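Local coordinates for 389aa long hypothetical nucleolar protein (Pyrococcus horikoshii, PDB 5ZVE), which transfers a methyl group from S-adenosyl-L-methionine to the C5 position of cytosine 72 in several tRNAs, at residues 32-36 / 369-373; 189-193 / 317-321. All blocks are in the same frame, centred on the assembly; numbering follows the deposited sequence.

Contact 1. Residues 32-36 / 369-373; sequences PVEHY and HLTQG
V33 meets the 369-373 loop with two of its atoms. CB stands 3.7 Å from L370 O, while CG1, anti to the valine's carbonyl carbon (chi1 -60°), reaches on past T371 to Q372, where it lies 4.0 Å from the backbone N and about as near to CG.

Next along the chain, E34 meets L370 at roughly a right angle. Its chain bends at chi2 (78°), which folds the carboxylate back beside the leucine and brings E34 OE1 within 3.4 Å of L370 CA. E34 CB rests 3.8 Å from L370 CG. No hydrogen bond joins the two residues. The carboxylate is instead held from outside by a salt bridge from R282 to OE1, and the same guanidinium group also bonds to the carbonyl of T371, tying both segments to one arginine. An alanine at E34 would remove the carboxylate and is likely to leave R282 without its charged mate and the flank of L370 less covered.

H35 offers a ring face. L370 CD2 sits over its centre, 3.8 Å from the centroid and only 12° off the normal, a well-centred CH-pi contact; the H35 ring also stacks with Y72. At the backbone, one water bridges the two segments, donating to H35 O and to L370 O at 2.7 Å each.

L370 touches all three residues; it is the first to leave helical geometry after helix 366-369, with positive phi, on the way to strand 374-381. The arrangement is an interdomain contact: the entry to strand 35-40 of the ferredoxin-like N-terminal domain rests on a loop of the RsmB/NOP methyltransferase domain, with Q372 about 5 Å, side chain to side chain, from C323, the predicted nucleophile.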
ATOM      1  N   PRO A  32      -1.299  -3.492  11.791  1.00 22.66           N
ATOM      2  CA  PRO A  32      -0.744  -3.942  10.511  1.00 15.74           C
ATOM      3  C   PRO A  32      -1.619  -5.028   9.900  1.00 20.26           C
ATOM      4  O   PRO A  32      -2.398  -5.654  10.621  1.00 20.20           O
ATOM      5  CB  PRO A  32       0.639  -4.492  10.888  1.00 18.34           C
ATOM      6  CG  PRO A  32       0.924  -3.944  12.260  1.00 19.53           C
ATOM      7  CD  PRO A  32      -0.405  -3.795  12.919  1.00 20.77           C
ATOM      8  N   VAL A  33      -1.493  -5.250   8.597  1.00 17.13           N
ATOM      9  CA  VAL A  33      -2.293  -6.276   7.945  1.00 22.10           C
ATOM     10  C   VAL A  33      -1.981  -7.624   8.583  1.00 25.13           C
ATOM     11  O   VAL A  33      -0.843  -7.880   8.994  1.00 20.40           O
ATOM     12  CB  VAL A  33      -2.051  -6.326   6.420  1.00 22.14           C
ATOM     13  CG1 VAL A  33      -2.422  -4.983   5.786  1.00 20.87           C
ATOM     14  CG2 VAL A  33      -0.613  -6.701   6.101  1.00 17.98           C
ATOM     15  N   GLU A  34      -3.008  -8.457   8.716  1.00 24.89           N
ATOM     16  CA  GLU A  34      -2.854  -9.771   9.326  1.00 20.96           C
ATOM     17  C   GLU A  34      -2.111 -10.709   8.382  1.00 20.37           C
ATOM     18  O   GLU A  34      -1.341 -11.568   8.819  1.00 22.80           O
ATOM     19  CB  GLU A  34      -4.219 -10.359   9.701  1.00 22.28           C
ATOM     20  CG  GLU A  34      -4.966  -9.593  10.794  1.00 22.02           C
ATOM     21  CD  GLU A  34      -5.645  -8.315  10.300  1.00 23.19           C
ATOM     22  OE1 GLU A  34      -5.529  -7.978   9.104  1.00 21.43           O
ATOM     23  OE2 GLU A  34      -6.306  -7.647  11.120  1.00 23.33           O
ATOM     24  N   HIS A  35      -2.358 -10.540   7.086  1.00 21.68           N
ATOM     25  CA  HIS A  35      -1.675 -11.317   6.057  1.00 20.93           C
ATOM     26  C   HIS A  35      -0.797 -10.402   5.212  1.00 21.21           C
ATOM     27  O   HIS A  35      -1.297  -9.557   4.460  1.00 23.23           O
ATOM     28  CB  HIS A  35      -2.674 -12.061   5.168  1.00 22.48           C
ATOM     29  CG  HIS A  35      -3.337 -13.226   5.837  1.00 26.16           C
ATOM     30  ND1 HIS A  35      -4.222 -14.054   5.186  1.00 23.32           N
ATOM     31  CD2 HIS A  35      -3.254 -13.688   7.111  1.00 20.89           C
ATOM     32  CE1 HIS A  35      -4.646 -14.990   6.021  1.00 20.31           C
ATOM     33  NE2 HIS A  35      -4.076 -14.787   7.194  1.00 22.83           N
ATOM     34  N   TYR A  36       0.513 -10.574   5.335  1.00 21.14           N
ATOM     35  CA  TYR A  36       1.464  -9.706   4.655  1.00 23.67           C
ATOM     36  C   TYR A  36       1.881 -10.326   3.329  1.00 23.33           C
ATOM     37  O   TYR A  36       2.614 -11.325   3.300  1.00 21.56           O
ATOM     38  CB  TYR A  36       2.685  -9.452   5.541  1.00 18.24           C
ATOM     39  CG  TYR A  36       3.656  -8.442   4.979  1.00 24.23           C
ATOM     40  CD1 TYR A  36       3.273  -7.120   4.780  1.00 24.79           C
ATOM     41  CD2 TYR A  36       4.952  -8.806   4.649  1.00 27.05           C
ATOM     42  CE1 TYR A  36       4.159  -6.190   4.270  1.00 22.40           C
ATOM     43  CE2 TYR A  36       5.844  -7.882   4.134  1.00 26.75           C
ATOM     44  CZ  TYR A  36       5.442  -6.578   3.947  1.00 24.92           C
ATOM     45  OH  TYR A  36       6.329  -5.660   3.438  1.00 38.70           O
ATOM     46  N   HIS A 369     -11.351  -8.681   5.099  1.00 24.52           N
ATOM     47  CA  HIS A 369     -10.446  -9.359   4.175  1.00 22.73           C
ATOM     48  C   HIS A 369      -8.990  -9.371   4.619  1.00 24.12           C
ATOM     49  O   HIS A 369      -8.135  -9.909   3.911  1.00 20.18           O
ATOM     50  CB  HIS A 369     -10.549  -8.722   2.789  1.00 21.48           C
ATOM     51  CG  HIS A 369     -11.955  -8.490   2.346  1.00 27.98           C
ATOM     52  ND1 HIS A 369     -12.478  -7.227   2.148  1.00 24.07           N
ATOM     53  CD2 HIS A 369     -12.960  -9.356   2.070  1.00 25.54           C
ATOM     54  CE1 HIS A 369     -13.737  -7.328   1.766  1.00 25.37           C
ATOM     55  NE2 HIS A 369     -14.055  -8.612   1.710  1.00 25.07           N
ATOM     56  N   LEU A 370      -8.712  -8.767   5.774  1.00 23.69           N
ATOM     57  CA  LEU A 370      -7.385  -8.827   6.382  1.00 21.00           C
ATOM     58  C   LEU A 370      -6.372  -8.028   5.560  1.00 21.32           C
ATOM     59  O   LEU A 370      -5.162  -8.258   5.635  1.00 18.50           O
ATOM     60  CB  LEU A 370      -6.937 -10.286   6.538  1.00 19.58           C
ATOM     61  CG  LEU A 370      -7.397 -11.083   7.761  1.00 27.29           C
ATOM     62  CD1 LEU A 370      -8.850 -10.820   8.127  1.00 23.30           C
ATOM     63  CD2 LEU A 370      -7.170 -12.576   7.511  1.00 21.82           C
ATOM     64  N   THR A 371      -6.885  -7.078   4.785  1.00 20.68           N
ATOM     65  CA  THR A 371      -6.075  -6.269   3.881  1.00 19.39           C
ATOM     66  C   THR A 371      -6.181  -4.795   4.244  1.00 22.46           C
ATOM     67  O   THR A 371      -6.884  -4.426   5.181  1.00 22.81           O
ATOM     68  CB  THR A 371      -6.521  -6.420   2.416  1.00 18.90           C
ATOM     69  OG1 THR A 371      -7.828  -5.851   2.265  1.00 21.11           O
ATOM     70  CG2 THR A 371      -6.556  -7.876   1.995  1.00 18.31           C
ATOM     71  N   GLN A 372      -5.477  -3.950   3.499  1.00 20.87           N
ATOM     72  CA  GLN A 372      -5.730  -2.520   3.551  1.00 18.48           C
ATOM     73  C   GLN A 372      -7.111  -2.223   2.990  1.00 22.28           C
ATOM     74  O   GLN A 372      -7.652  -3.009   2.207  1.00 20.33           O
ATOM     75  CB  GLN A 372      -4.651  -1.756   2.783  1.00 17.85           C
ATOM     76  CG  GLN A 372      -3.316  -1.748   3.516  1.00 22.90           C
ATOM     77  CD  GLN A 372      -2.236  -0.964   2.802  1.00 26.57           C
ATOM     78  OE1 GLN A 372      -1.379  -0.351   3.441  1.00 29.30           O
ATOM     79  NE2 GLN A 372      -2.255  -0.993   1.474  1.00 20.76           N
ATOM     80  N   GLY A 373      -7.689  -1.099   3.402  1.00 21.21           N
ATOM     81  CA  GLY A 373      -8.911  -0.617   2.790  1.00 16.53           C
ATOM     82  C   GLY A 373      -8.593  -0.269   1.352  1.00 22.38           C
ATOM     83  O   GLY A 373      -7.558   0.334   1.070  1.00 23.00           O
TER
HETATM   84  O   HOH W   1      -3.746  -8.989   3.478  1.00 23.71           O

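Contact 2. Residues 189-193 / 317-321; sequences TARVL and VLVYS
T189 CG2 and V319 CG1 (chi1 162°) both stand anti to their own backbone N, and these two methyls meet at 3.7 Å as the side chains pass at a slant. L193 adopts a matching first torsion (chi1 -176°), which swings its branch across to the strand and sets CD1 3.6 Å from V319 CG2. V319 therefore works with both branches: CG1 goes to T189 and CG2 to L193, where it also approaches L193 CA at 3.8 Å. One valine thus fits against the helix between residues four apart, a turn's spacing.

The flanks are lighter. L193 CD1 also touches V317 CG1, and V192 CG1 approaches V319 CG2, both at 4.4 Å. At the other end of the strand segment, T189 CG2 packs 3.8 Å from S321 OG without bonding to it. The hydroxyls of this pair find their partners elsewhere: T189 OG1 bonds back to the carbonyl of P185 one turn earlier, and S321 OG to D273, a residue that binds S-adenosyl-L-methionine. With the polar ends so engaged, what crosses the interface is mainly apolar, methyl groups above all, and no hydrogen bond joins helix to strand.

The axes of the two segments run nearly antiparallel, at 167° and 9.0 Å apart. This is helix-on-sheet packing in the Rossmann-like methyltransferase core. Strand 316-322 lies between parallel strand 267-273 and antiparallel strand 374-381, and T189 reaches over both neighbours, touching L271 on one and F374 and I376 on the other. Alongside, helix 210-218 packs against the helix 184-193, with I215 touching A190 and L193.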
ATOM      1  N   THR A 189      -5.824  -5.852  -8.693  1.00 24.70           N
ATOM      2  CA  THR A 189      -6.008  -4.733  -9.616  1.00 22.77           C
ATOM      3  C   THR A 189      -5.373  -4.994 -10.986  1.00 25.50           C
ATOM      4  O   THR A 189      -6.040  -4.875 -12.013  1.00 25.53           O
ATOM      5  CB  THR A 189      -5.422  -3.426  -9.032  1.00 24.12           C
ATOM      6  OG1 THR A 189      -6.120  -3.077  -7.829  1.00 18.33           O
ATOM      7  CG2 THR A 189      -5.543  -2.286 -10.032  1.00 24.05           C
ATOM      8  N   ALA A 190      -4.096  -5.364 -11.000  1.00 26.01           N
ATOM      9  CA  ALA A 190      -3.391  -5.618 -12.258  1.00 23.93           C
ATOM     10  C   ALA A 190      -3.984  -6.810 -13.006  1.00 26.10           C
ATOM     11  O   ALA A 190      -4.065  -6.808 -14.234  1.00 28.12           O
ATOM     12  CB  ALA A 190      -1.910  -5.841 -12.000  1.00 26.43           C
ATOM     13  N   ARG A 191      -4.391  -7.831 -12.261  1.00 23.68           N
ATOM     14  CA  ARG A 191      -5.054  -8.989 -12.853  1.00 25.99           C
ATOM     15  C   ARG A 191      -6.368  -8.603 -13.534  1.00 26.21           C
ATOM     16  O   ARG A 191      -6.637  -8.997 -14.669  1.00 22.67           O
ATOM     17  CB  ARG A 191      -5.310 -10.052 -11.786  1.00 22.99           C
ATOM     18  CG  ARG A 191      -4.102 -10.912 -11.477  1.00 25.16           C
ATOM     19  CD  ARG A 191      -4.008 -12.058 -12.473  1.00 24.76           C
ATOM     20  NE  ARG A 191      -2.929 -12.981 -12.139  1.00 31.28           N
ATOM     21  CZ  ARG A 191      -2.684 -14.105 -12.799  1.00 29.61           C
ATOM     22  NH1 ARG A 191      -3.447 -14.450 -13.828  1.00 38.70           N
ATOM     23  NH2 ARG A 191      -1.680 -14.884 -12.429  1.00 35.48           N
ATOM     24  N   VAL A 192      -7.176  -7.827 -12.824  1.00 25.36           N
ATOM     25  CA  VAL A 192      -8.487  -7.410 -13.301  1.00 27.86           C
ATOM     26  C   VAL A 192      -8.377  -6.540 -14.562  1.00 26.50           C
ATOM     27  O   VAL A 192      -9.311  -6.457 -15.356  1.00 27.93           O
ATOM     28  CB  VAL A 192      -9.245  -6.669 -12.165  1.00 30.72           C
ATOM     29  CG1 VAL A 192     -10.459  -5.913 -12.677  1.00 32.00           C
ATOM     30  CG2 VAL A 192      -9.629  -7.658 -11.062  1.00 27.46           C
ATOM     31  N   LEU A 193      -7.204  -5.956 -14.777  1.00 28.72           N
ATOM     32  CA  LEU A 193      -6.946  -5.189 -15.990  1.00 24.77           C
ATOM     33  C   LEU A 193      -6.814  -6.098 -17.210  1.00 28.74           C
ATOM     34  O   LEU A 193      -7.115  -5.687 -18.334  1.00 26.32           O
ATOM     35  CB  LEU A 193      -5.679  -4.346 -15.835  1.00 21.27           C
ATOM     36  CG  LEU A 193      -5.378  -3.419 -17.016  1.00 27.42           C
ATOM     37  CD1 LEU A 193      -6.511  -2.422 -17.225  1.00 27.25           C
ATOM     38  CD2 LEU A 193      -4.058  -2.686 -16.828  1.00 22.40           C
ATOM     39  N   VAL A 317     -10.522  -0.079 -22.023  1.00 33.32           N
ATOM     40  CA  VAL A 317     -10.794  -0.437 -20.639  1.00 28.75           C
ATOM     41  C   VAL A 317     -10.008   0.436 -19.667  1.00 24.35           C
ATOM     42  O   VAL A 317      -8.799   0.637 -19.823  1.00 24.35           O
ATOM     43  CB  VAL A 317     -10.460  -1.911 -20.370  1.00 31.47           C
ATOM     44  CG1 VAL A 317     -10.618  -2.238 -18.883  1.00 28.31           C
ATOM     45  CG2 VAL A 317     -11.334  -2.811 -21.225  1.00 34.09           C
ATOM     46  N   LEU A 318     -10.705   0.959 -18.666  1.00 25.92           N
ATOM     47  CA  LEU A 318     -10.057   1.692 -17.587  1.00 23.53           C
ATOM     48  C   LEU A 318     -10.218   0.947 -16.273  1.00 22.88           C
ATOM     49  O   LEU A 318     -11.320   0.531 -15.911  1.00 22.06           O
ATOM     50  CB  LEU A 318     -10.635   3.106 -17.465  1.00 24.70           C
ATOM     51  CG  LEU A 318     -10.252   3.900 -16.208  1.00 25.10           C
ATOM     52  CD1 LEU A 318      -8.791   4.305 -16.232  1.00 20.87           C
ATOM     53  CD2 LEU A 318     -11.146   5.122 -16.051  1.00 24.96           C
ATOM     54  N   VAL A 319      -9.110   0.757 -15.570  1.00 23.35           N
ATOM     55  CA  VAL A 319      -9.180   0.262 -14.207  1.00 20.21           C
ATOM     56  C   VAL A 319      -8.785   1.384 -13.260  1.00 19.80           C
ATOM     57  O   VAL A 319      -7.678   1.925 -13.335  1.00 22.44           O
ATOM     58  CB  VAL A 319      -8.286  -0.980 -13.982  1.00 22.17           C
ATOM     59  CG1 VAL A 319      -8.034  -1.186 -12.499  1.00 21.20           C
ATOM     60  CG2 VAL A 319      -8.939  -2.213 -14.585  1.00 17.19           C
ATOM     61  N   TYR A 320      -9.718   1.735 -12.384  1.00 19.45           N
ATOM     62  CA  TYR A 320      -9.518   2.768 -11.384  1.00 24.78           C
ATOM     63  C   TYR A 320      -9.397   2.136 -10.006  1.00 20.08           C
ATOM     64  O   TYR A 320     -10.240   1.331  -9.612  1.00 21.59           O
ATOM     65  CB  TYR A 320     -10.679   3.763 -11.434  1.00 19.56           C
ATOM     66  CG  TYR A 320     -10.653   4.875 -10.412  1.00 25.25           C
ATOM     67  CD1 TYR A 320      -9.933   6.045 -10.642  1.00 28.29           C
ATOM     68  CD2 TYR A 320     -11.398   4.784  -9.242  1.00 25.21           C
ATOM     69  CE1 TYR A 320      -9.933   7.082  -9.718  1.00 23.68           C
ATOM     70  CE2 TYR A 320     -11.400   5.813  -8.313  1.00 24.37           C
ATOM     71  CZ  TYR A 320     -10.668   6.963  -8.558  1.00 27.45           C
ATOM     72  OH  TYR A 320     -10.668   7.989  -7.635  1.00 28.34           O
ATOM     73  N   SER A 321      -8.338   2.477  -9.282  1.00 22.92           N
ATOM     74  CA  SER A 321      -8.168   1.954  -7.934  1.00 22.89           C
ATOM     75  C   SER A 321      -7.657   3.013  -6.965  1.00 20.69           C
ATOM     76  O   SER A 321      -6.911   3.918  -7.340  1.00 22.96           O
ATOM     77  CB  SER A 321      -7.221   0.744  -7.938  1.00 23.20           C
ATOM     78  OG  SER A 321      -5.908   1.099  -8.337  1.00 25.72           O
TER

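Contact 2 is the buried one, all its touching residues lying inside the methyltransferase core, whereas contact 1 is a surface contact that brings two domains together. They share no segment, but strand 374-381, which follows the loop of contact 1, pairs with strand 316-322 of contact 2, so one side of contact 1 leads into the sheet that contains contact 2's strand, while its other side belongs to the separate sheet of strand 35-40. Along the chain, contact 2 is nested within the loop that contact 1 closes; their nearest atoms are about 8 Å apart. The chemistry follows the setting: aliphatic packing inside, against a mixture of water bridge, CH-pi contact and shared arginine at the domain boundary.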